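Local atomic coordinates of hypothetical protein TA0175 (Thermoplasma acidophilum, PDB entry 1L6R), a protein that hydrolyses 2-phosphoglycolate to glycolate and phosphate with the help of magnesium, and less efficiently releases phosphate from inorganic pyrophosphate. Residues 9-14 and 175-180; 180-185 and 199-204; 191-196 and 206-211. The protein carries 1 engineered substitution. One frame throughout, in Å; residues are numbered along the deposited sequence.

Interaction 1: residues 9-14 and 175-180. With CA (calcium ion), chain C; CA (calcium ion), chain D.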
loop_
_atom_site.group_PDB
_atom_site.type_symbol
_atom_site.label_atom_id
_atom_site.label_comp_id
_atom_site.label_asym_id
_atom_site.label_seq_id
_atom_site.Cartn_x
_atom_site.Cartn_y
_atom_site.Cartn_z
ATOM N N ALA A 9 -0.926 13.593 -9.346
ATOM C CA ALA A 9 -1.112 13.761 -7.906
ATOM C C ALA A 9 0.264 14.143 -7.373
ATOM O O ALA A 9 1.232 13.393 -7.524
ATOM C CB ALA A 9 -1.605 12.465 -7.276
ATOM N N ILE A 10 0.338 15.308 -6.743
ATOM C CA ILE A 10 1.605 15.848 -6.273
ATOM C C ILE A 10 1.708 16.104 -4.775
ATOM O O ILE A 10 0.801 16.682 -4.174
ATOM C CB ILE A 10 1.883 17.192 -6.992
ATOM C CG1 ILE A 10 1.708 17.027 -8.506
ATOM C CG2 ILE A 10 3.278 17.694 -6.657
ATOM C CD1 ILE A 10 1.829 18.328 -9.283
ATOM N N ASP A 11 2.838 15.680 -4.203
ATOM C CA ASP A 11 3.173 15.873 -2.789
ATOM C C ASP A 11 3.551 17.351 -2.641
ATOM O O ASP A 11 4.586 17.799 -3.150
ATOM C CB ASP A 11 4.352 14.957 -2.461
ATOM C CG ASP A 11 4.992 15.252 -1.136
ATOM O OD1 ASP A 11 4.423 15.983 -0.299
ATOM O OD2 ASP A 11 6.099 14.720 -0.953
ATOM N N VAL A 12 2.710 18.106 -1.949
ATOM C CA VAL A 12 2.933 19.539 -1.781
ATOM C C VAL A 12 4.240 19.907 -1.097
ATOM O O VAL A 12 5.081 20.617 -1.660
ATOM C CB VAL A 12 1.778 20.183 -0.964
ATOM C CG1 VAL A 12 2.099 21.638 -0.625
ATOM C CG2 VAL A 12 0.478 20.112 -1.757
ATOM N N ASP A 13 4.427 19.404 0.110
ATOM C CA ASP A 13 5.615 19.741 0.868
ATOM C C ASP A 13 6.893 19.140 0.325
ATOM O O ASP A 13 7.966 19.735 0.438
ATOM C CB ASP A 13 5.377 19.350 2.309
ATOM C CG ASP A 13 4.040 19.841 2.792
ATOM O OD1 ASP A 13 3.056 19.070 2.762
ATOM O OD2 ASP A 13 3.964 21.028 3.165
ATOM N N GLY A 14 6.780 17.965 -0.278
ATOM C CA GLY A 14 7.950 17.333 -0.837
ATOM C C GLY A 14 8.425 17.850 -2.178
ATOM O O GLY A 14 9.624 17.822 -2.439
ATOM N N ILE A 175 3.936 12.367 -8.230
ATOM C CA ILE A 175 5.203 13.055 -8.015
ATOM C C ILE A 175 5.404 13.124 -6.503
ATOM O O ILE A 175 4.542 13.641 -5.769
ATOM C CB ILE A 175 5.179 14.475 -8.631
ATOM C CG1 ILE A 175 4.883 14.370 -10.132
ATOM C CG2 ILE A 175 6.511 15.176 -8.385
ATOM C CD1 ILE A 175 4.785 15.705 -10.839
ATOM N N GLY A 176 6.534 12.575 -6.051
ATOM C CA GLY A 176 6.871 12.514 -4.635
ATOM C C GLY A 176 8.371 12.621 -4.471
ATOM O O GLY A 176 9.084 12.800 -5.467
ATOM N N ASP A 177 8.869 12.464 -3.246
ATOM C CA ASP A 177 10.300 12.620 -3.021
ATOM C C ASP A 177 10.951 11.733 -1.972
ATOM O O ASP A 177 12.174 11.649 -1.930
ATOM C CB ASP A 177 10.591 14.087 -2.640
ATOM C CG ASP A 177 10.065 14.451 -1.253
ATOM O OD1 ASP A 177 9.100 13.829 -0.804
ATOM O OD2 ASP A 177 10.604 15.365 -0.602
ATOM N N SER A 178 10.165 11.064 -1.137
ATOM C CA SER A 178 10.758 10.295 -0.051
ATOM C C SER A 178 9.916 9.110 0.391
ATOM O O SER A 178 8.917 8.774 -0.241
ATOM C CB SER A 178 11.001 11.230 1.141
ATOM O OG SER A 178 9.779 11.803 1.565
ATOM N N ASN A 179 10.319 8.485 1.493
ATOM C CA ASN A 179 9.621 7.306 1.978
ATOM C C ASN A 179 8.140 7.498 2.246
ATOM O O ASN A 179 7.355 6.587 1.996
ATOM C CB ASN A 179 10.311 6.761 3.230
ATOM C CG ASN A 179 9.581 5.572 3.817
ATOM O OD1 ASN A 179 8.804 5.716 4.764
ATOM N ND2 ASN A 179 9.801 4.396 3.243
ATOM N N ASN A 180 7.739 8.667 2.740
ATOM C CA ASN A 180 6.325 8.874 3.011
ATOM C C ASN A 180 5.486 8.949 1.723
ATOM O O ASN A 180 4.268 9.117 1.775
ATOM C CB ASN A 180 6.086 10.103 3.927
ATOM C CG ASN A 180 6.598 11.403 3.339
ATOM O OD1 ASN A 180 6.684 11.541 2.127
ATOM N ND2 ASN A 180 6.917 12.372 4.200
HETATM CA CA CA C . 7.199 13.268 0.593
HETATM CA CA CA D . 11.628 17.503 -0.898
HETATM O O HOH W 1 5.080 14.227 1.891
HETATM O O HOH W 2 10.473 19.732 -0.454
HETATM O O HOH W 3 8.125 14.645 2.457
HETATM O O HOH W 4 11.263 17.594 1.607
HETATM O O HOH W 5 12.492 17.348 -3.181
#
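Ala9 opens a short parallel ladder with Ile175: Ile175 N donates to Ala9 O over 3.0 Å, and two residues on, Asp11 N returns a bond of 3.1 Å to Ile175 O. Between these bonds the side chains of Ile10 and Ile175 run alongside each other in the same direction, with Ile10 CG1 4.1 Å from Ile175 CD1. At Asp11, the catalytic nucleophile, the strand gives way to a helix. CG stands anti to the backbone N (chi1 168°), which places the carboxylate beside Asp177 and splits its duties. OD2 binds one calcium ion at 2.4 Å. Asp11 is also the N-cap of the helix, its OD1 accepting Gly14 N from above the carboxylate plane, 59° out of it, at 3.1 Å. This second grip should limit rotation of the nucleophile. Gly14 then offers its carbonyl, Gly14 O binding the other calcium ion at 2.5 Å. Asp177 links the two ions: its OD1 lies 2.4 Å from the calcium held by Asp11, its OD2 2.4 Å from the calcium held by Gly14. The planes of the Asp11 and Asp177 carboxylates stand 65° apart, and the shared cation probably offsets the repulsion between their neighbouring oxygens. Asn180 OD1, Asp181 and two waters join the first site. This is the HAD pairing of motif I, the DxD at Asp11 and Asp13, with the acidic motif IV. Strand 7-11 runs between strands 40-44 and 172-175 in the central sheet, Ile10 resting on Val41 while Ile175 packs on Ile217, Ile220 and Phe221 of helix 215-223.

Interaction 2: residues 180-185 and 199-204. With CA (calcium ion), chain C.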
loop_
_atom_site.group_PDB
_atom_site.type_symbol
_atom_site.label_atom_id
_atom_site.label_comp_id
_atom_site.label_asym_id
_atom_site.label_seq_id
_atom_site.Cartn_x
_atom_site.Cartn_y
_atom_site.Cartn_z
ATOM N N ASN A 180 7.739 8.667 2.740
ATOM C CA ASN A 180 6.325 8.874 3.011
ATOM C C ASN A 180 5.486 8.949 1.723
ATOM O O ASN A 180 4.268 9.117 1.775
ATOM C CB ASN A 180 6.086 10.103 3.927
ATOM C CG ASN A 180 6.598 11.403 3.339
ATOM O OD1 ASN A 180 6.684 11.541 2.127
ATOM N ND2 ASN A 180 6.917 12.372 4.200
ATOM N N ASP A 181 6.139 8.796 0.571
ATOM C CA ASP A 181 5.442 8.775 -0.714
ATOM C C ASP A 181 5.458 7.388 -1.332
ATOM O O ASP A 181 4.793 7.149 -2.338
ATOM C CB ASP A 181 6.084 9.721 -1.708
ATOM C CG ASP A 181 6.202 11.083 -1.160
ATOM O OD1 ASP A 181 5.157 11.646 -0.774
ATOM O OD2 ASP A 181 7.340 11.580 -1.103
ATOM N N MET A 182 6.228 6.474 -0.755
ATOM C CA MET A 182 6.291 5.137 -1.327
ATOM C C MET A 182 4.911 4.491 -1.478
ATOM O O MET A 182 4.695 3.734 -2.416
ATOM C CB MET A 182 7.232 4.235 -0.517
ATOM C CG MET A 182 7.496 2.880 -1.189
ATOM S SD MET A 182 8.116 2.957 -2.905
ATOM C CE MET A 182 9.888 3.217 -2.614
ATOM N N PRO A 183 3.953 4.790 -0.573
ATOM C CA PRO A 183 2.644 4.154 -0.764
ATOM C C PRO A 183 2.041 4.430 -2.139
ATOM O O PRO A 183 1.407 3.545 -2.724
ATOM C CB PRO A 183 1.808 4.733 0.371
ATOM C CG PRO A 183 2.815 4.835 1.477
ATOM C CD PRO A 183 4.032 5.428 0.755
ATOM N N MET A 184 2.219 5.637 -2.672
ATOM C CA MET A 184 1.672 5.879 -3.997
ATOM C C MET A 184 2.647 5.446 -5.093
ATOM O O MET A 184 2.218 5.062 -6.178
ATOM C CB MET A 184 1.223 7.339 -4.181
ATOM C CG MET A 184 2.287 8.406 -4.133
ATOM S SD MET A 184 1.474 10.011 -4.379
ATOM C CE MET A 184 2.895 11.090 -4.316
ATOM N N PHE A 185 3.952 5.468 -4.810
ATOM C CA PHE A 185 4.922 5.037 -5.819
ATOM C C PHE A 185 4.905 3.530 -6.052
ATOM O O PHE A 185 5.401 3.047 -7.071
ATOM C CB PHE A 185 6.346 5.493 -5.464
ATOM C CG PHE A 185 6.666 6.880 -5.948
ATOM C CD1 PHE A 185 6.012 7.992 -5.413
ATOM C CD2 PHE A 185 7.578 7.075 -6.983
ATOM C CE1 PHE A 185 6.255 9.263 -5.906
ATOM C CE2 PHE A 185 7.825 8.342 -7.478
ATOM C CZ PHE A 185 7.166 9.441 -6.946
ATOM N N ASP A 199 16.900 7.370 -2.827
ATOM C CA ASP A 199 17.319 6.355 -3.774
ATOM C C ASP A 199 16.206 5.378 -4.125
ATOM O O ASP A 199 16.048 5.027 -5.286
ATOM C CB ASP A 199 18.506 5.554 -3.220
ATOM C CG ASP A 199 19.819 6.314 -3.289
ATOM O OD1 ASP A 199 19.887 7.376 -3.942
ATOM O OD2 ASP A 199 20.804 5.824 -2.691
ATOM N N ASN A 200 15.437 4.927 -3.135
ATOM C CA ASN A 200 14.387 3.953 -3.421
ATOM C C ASN A 200 13.274 4.534 -4.289
ATOM O O ASN A 200 12.686 3.826 -5.112
ATOM C CB ASN A 200 13.812 3.375 -2.121
ATOM C CG ASN A 200 14.699 2.294 -1.523
ATOM O OD1 ASN A 200 15.800 2.031 -2.006
ATOM N ND2 ASN A 200 14.220 1.666 -0.458
ATOM N N ILE A 201 12.990 5.821 -4.110
ATOM C CA ILE A 201 11.968 6.478 -4.915
ATOM C C ILE A 201 12.505 6.624 -6.340
ATOM O O ILE A 201 11.796 6.361 -7.298
ATOM C CB ILE A 201 11.580 7.853 -4.313
ATOM C CG1 ILE A 201 10.697 7.643 -3.069
ATOM C CG2 ILE A 201 10.842 8.705 -5.350
ATOM C CD1 ILE A 201 9.325 7.017 -3.349
ATOM N N LYS A 202 13.764 7.021 -6.485
ATOM C CA LYS A 202 14.333 7.142 -7.822
ATOM C C LYS A 202 14.321 5.801 -8.551
ATOM O O LYS A 202 14.005 5.725 -9.740
ATOM C CB LYS A 202 15.784 7.621 -7.755
ATOM C CG LYS A 202 15.951 9.076 -7.357
ATOM C CD LYS A 202 17.417 9.487 -7.411
ATOM C CE LYS A 202 17.584 10.960 -7.100
ATOM N NZ LYS A 202 19.016 11.368 -7.212
ATOM N N ALA A 203 14.663 4.738 -7.833
ATOM C CA ALA A 203 14.750 3.413 -8.434
ATOM C C ALA A 203 13.461 2.879 -9.048
ATOM O O ALA A 203 13.506 2.017 -9.931
ATOM C CB ALA A 203 15.310 2.419 -7.413
ATOM N N VAL A 204 12.313 3.378 -8.602
ATOM C CA VAL A 204 11.047 2.919 -9.178
ATOM C C VAL A 204 10.386 3.979 -10.052
ATOM O O VAL A 204 9.298 3.758 -10.589
ATOM C CB VAL A 204 10.037 2.481 -8.085
ATOM C CG1 VAL A 204 10.590 1.272 -7.324
ATOM C CG2 VAL A 204 9.752 3.638 -7.131
HETATM CA CA CA C . 7.199 13.268 0.593
HETATM O O HOH W 3 8.125 14.645 2.457
HETATM O O HOH W 1 5.080 14.227 1.891
#
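Asp181, whose backbone carbon C lies 4.4 Å from Ile201 CD1, has a doubly held carboxylate oxygen: OD2 binds the calcium ion at 2.4 Å and also accepts from the backbone N of Ser178. Its other oxygen, OD1, makes a salt bridge with Lys154, a probable substrate-binding residue, so the metal and the ammonium group probably offset the charge of this buried acid. The main chain then turns into helix 182-185, where Phe185 N donates to Asp181 O over 3.1 Å. From this turn Phe185 sends its ring to Ile201, roughly perpendicular to that side chain. Ile201 CD1 sits over one ring face, 4.1 Å from the Phe185 centroid and 25° off the normal, a CH-pi contact, while Ile201 CG2 also lies over the face, 3.7 Å from Phe185 CE2. Val204 CG2 comes in at the edge, near the ring plane, 4.1 Å from Phe185 CD2. The GDxxxD motif IV of HAD phosphatases, here Gly176 to Asp181, runs into helix 182-185, and this contact ties it to helix 199-204 of the following crossover. An alanine replacing Phe185 is likely to open a gap beneath Ile201 and leave Val204 CG2 without its aromatic edge. Met182 flanks Ile201, the two side chains running antiparallel alongside each other; bends at chi2 (54°) and chi3 (83°) bring Met182 CE to 3.9 Å from Ile201 CD1. The same methyl lies 3.8 Å from Asn200 O. Arg150 of the second subunit packs on both Met182 and Asn200, and Asn200 ND2 bonds Glu132 of that subunit.

Interaction 3: residues 191-196 and 206-211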
loop_
_atom_site.group_PDB
_atom_site.type_symbol
_atom_site.label_atom_id
_atom_site.label_comp_id
_atom_site.label_asym_id
_atom_site.label_seq_id
_atom_site.Cartn_x
_atom_site.Cartn_y
_atom_site.Cartn_z
ATOM N N LYS A 191 5.372 7.332 -12.559
ATOM C CA LYS A 191 6.076 7.989 -11.466
ATOM C C LYS A 191 7.212 8.894 -11.859
ATOM O O LYS A 191 7.981 8.573 -12.757
ATOM C CB LYS A 191 6.655 6.918 -10.539
ATOM C CG LYS A 191 5.651 5.931 -9.972
ATOM C CD LYS A 191 6.372 4.715 -9.389
ATOM C CE LYS A 191 6.081 3.467 -10.185
ATOM N NZ LYS A 191 4.714 2.955 -9.897
ATOM N N ALA A 192 7.342 10.010 -11.145
ATOM C CA ALA A 192 8.429 10.943 -11.393
ATOM C C ALA A 192 8.872 11.575 -10.079
ATOM O O ALA A 192 8.086 11.723 -9.141
ATOM C CB ALA A 192 8.003 12.008 -12.393
ATOM N N CYS A 193 10.138 11.970 -10.019
ATOM C CA CYS A 193 10.677 12.537 -8.796
ATOM C C CYS A 193 11.817 13.507 -9.063
ATOM O O CYS A 193 12.369 13.546 -10.163
ATOM C CB CYS A 193 11.180 11.400 -7.899
ATOM S SG CYS A 193 12.603 10.502 -8.588
ATOM N N PRO A 194 12.188 14.303 -8.049
ATOM C CA PRO A 194 13.272 15.284 -8.164
ATOM C C PRO A 194 14.668 14.678 -8.017
ATOM O O PRO A 194 14.838 13.508 -7.637
ATOM C CB PRO A 194 12.954 16.284 -7.055
ATOM C CG PRO A 194 12.328 15.408 -5.994
ATOM C CD PRO A 194 11.439 14.479 -6.789
ATOM N N ALA A 195 15.671 15.498 -8.311
ATOM C CA ALA A 195 17.056 15.067 -8.221
ATOM C C ALA A 195 17.459 14.728 -6.790
ATOM O O ALA A 195 18.384 13.948 -6.578
ATOM C CB ALA A 195 17.984 16.149 -8.783
ATOM N N ASN A 196 16.774 15.304 -5.804
ATOM C CA ASN A 196 17.119 15.011 -4.417
ATOM C C ASN A 196 16.153 14.012 -3.779
ATOM O O ASN A 196 16.054 13.906 -2.556
ATOM C CB ASN A 196 17.210 16.304 -3.591
ATOM C CG ASN A 196 15.863 16.924 -3.318
ATOM O OD1 ASN A 196 14.864 16.566 -3.939
ATOM N ND2 ASN A 196 15.830 17.872 -2.386
ATOM N N ASP A 206 9.711 6.495 -13.282
ATOM C CA ASP A 206 9.804 6.428 -14.735
ATOM C C ASP A 206 10.689 7.560 -15.236
ATOM O O ASP A 206 11.312 7.457 -16.287
ATOM C CB ASP A 206 8.416 6.540 -15.359
ATOM C CG ASP A 206 7.567 5.336 -15.068
ATOM O OD1 ASP A 206 7.925 4.240 -15.552
ATOM O OD2 ASP A 206 6.552 5.468 -14.358
ATOM N N PHE A 207 10.746 8.648 -14.477
ATOM C CA PHE A 207 11.567 9.785 -14.847
ATOM C C PHE A 207 12.131 10.444 -13.598
ATOM O O PHE A 207 11.384 10.796 -12.675
ATOM C CB PHE A 207 10.748 10.811 -15.640
ATOM C CG PHE A 207 11.546 12.006 -16.085
ATOM C CD1 PHE A 207 12.485 11.891 -17.106
ATOM C CD2 PHE A 207 11.376 13.242 -15.467
ATOM C CE1 PHE A 207 13.243 12.992 -17.505
ATOM C CE2 PHE A 207 12.125 14.346 -15.857
ATOM C CZ PHE A 207 13.060 14.224 -16.878
ATOM N N VAL A 208 13.452 10.589 -13.562
ATOM C CA VAL A 208 14.118 11.249 -12.446
ATOM C C VAL A 208 14.598 12.596 -12.978
ATOM O O VAL A 208 15.423 12.670 -13.897
ATOM C CB VAL A 208 15.328 10.443 -11.922
ATOM C CG1 VAL A 208 15.988 11.196 -10.769
ATOM C CG2 VAL A 208 14.873 9.063 -11.446
ATOM N N SER A 209 14.056 13.669 -12.417
ATOM C CA SER A 209 14.418 15.012 -12.851
ATOM C C SER A 209 15.841 15.428 -12.475
ATOM O O SER A 209 16.448 14.889 -11.545
ATOM C CB SER A 209 13.422 16.020 -12.263
ATOM O OG SER A 209 13.751 17.351 -12.637
ATOM N N ASP A 210 16.375 16.389 -13.224
ATOM C CA ASP A 210 17.699 16.944 -12.954
ATOM C C ASP A 210 17.550 18.089 -11.952
ATOM O O ASP A 210 18.544 18.650 -11.489
ATOM C CB ASP A 210 18.323 17.516 -14.237
ATOM C CG ASP A 210 18.515 16.470 -15.316
ATOM O OD1 ASP A 210 19.264 15.500 -15.073
ATOM O OD2 ASP A 210 17.918 16.618 -16.405
ATOM N N TYR A 211 16.304 18.409 -11.602
ATOM C CA TYR A 211 16.003 19.525 -10.708
ATOM C C TYR A 211 15.276 19.116 -9.436
ATOM O O TYR A 211 14.763 18.010 -9.332
ATOM C CB TYR A 211 15.116 20.537 -11.443
ATOM C CG TYR A 211 15.704 21.065 -12.734
ATOM C CD1 TYR A 211 16.591 22.142 -12.721
ATOM C CD2 TYR A 211 15.394 20.476 -13.956
ATOM C CE1 TYR A 211 17.159 22.613 -13.900
ATOM C CE2 TYR A 211 15.963 20.943 -15.150
ATOM C CZ TYR A 211 16.841 22.009 -15.105
ATOM O OH TYR A 211 17.402 22.491 -16.269
#
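A beta-alpha-beta unit, strand 190-193, helix 199-204 and strand 207-208, closes here: its strands pair in parallel at Ala192 with Phe207 and Cys193 with Val208, and backbone bonds continue past the strand ends to Ala195 and Tyr211. At the start, Lys191 is held through both its N-H and its carbonyl. Asp206 OD2 receives Lys191 N at 2.8 Å on its anti lone pair, the one directed away from the other carboxylate oxygen. Lys191 O accepts twice: from Phe207 N in the carbonyl plane, a longish 3.3 Å, and from Asp206 N at 2.8 Å, tilted 36° out of that plane. The regular parallel alternation follows, with Cys193 N bonded to Phe207 O at 3.2 Å and Ser209 N to Cys193 O at 2.8 Å, the latter nearly straight (169° at the hydrogen). The next rung is displaced. Ala195 N passes over Ser209 O, which is badly angled, and bonds Tyr211 O instead at 2.9 Å. The second chain turns at just this point: Ser209 OG, held anti to its own N (chi1 179°), accepts Tyr211 N over 3.0 Å in an ST turn, and its hydroxyl also bonds Gln219. Side chains alternate between the two faces. Ala192 and Phe207 look to helix 215-223, where Ala192 meets Ile220 and the Phe207 ring stacks on His223. Cys193 and Val208 share the reverse face, Cys193 SG 3.9 Å from Val208 CG2; there Cys193 touches Ile201 and Lys202 of helix 199-204, and Val208 touches Lys202. Within the chain, strand 207-208 is the outermost on this side of the sheet, and helices on both faces of parallel strands mark the three-layered alpha/beta/alpha, Rossmann-like core of the HAD superfamily.

Overall arrangement
The three contacts form a compact triangle beside the metal site. Interaction 1 and interaction 2 have centres about 9 Å apart and share Asn180 and one calcium ion, with Asp11 OD2 only 3.2 Å from Asp181 OD1 beside that cation. Phe185 CZ also reaches Gly176 N at 3.3 Å, so the ring of Phe185 lies against the metal-binding loop. Interaction 3, with its centre about 11 Å from each of the others, adds strands 190-193 and 207-208 to the sheet of interaction 1 and approaches the site through Pro194, whose CD lies 3.2 Å from Gly176 O. Interactions 2 and 3 interlock along the chain: Lys202 NZ probably bonds Ala195 O at 2.7 Å.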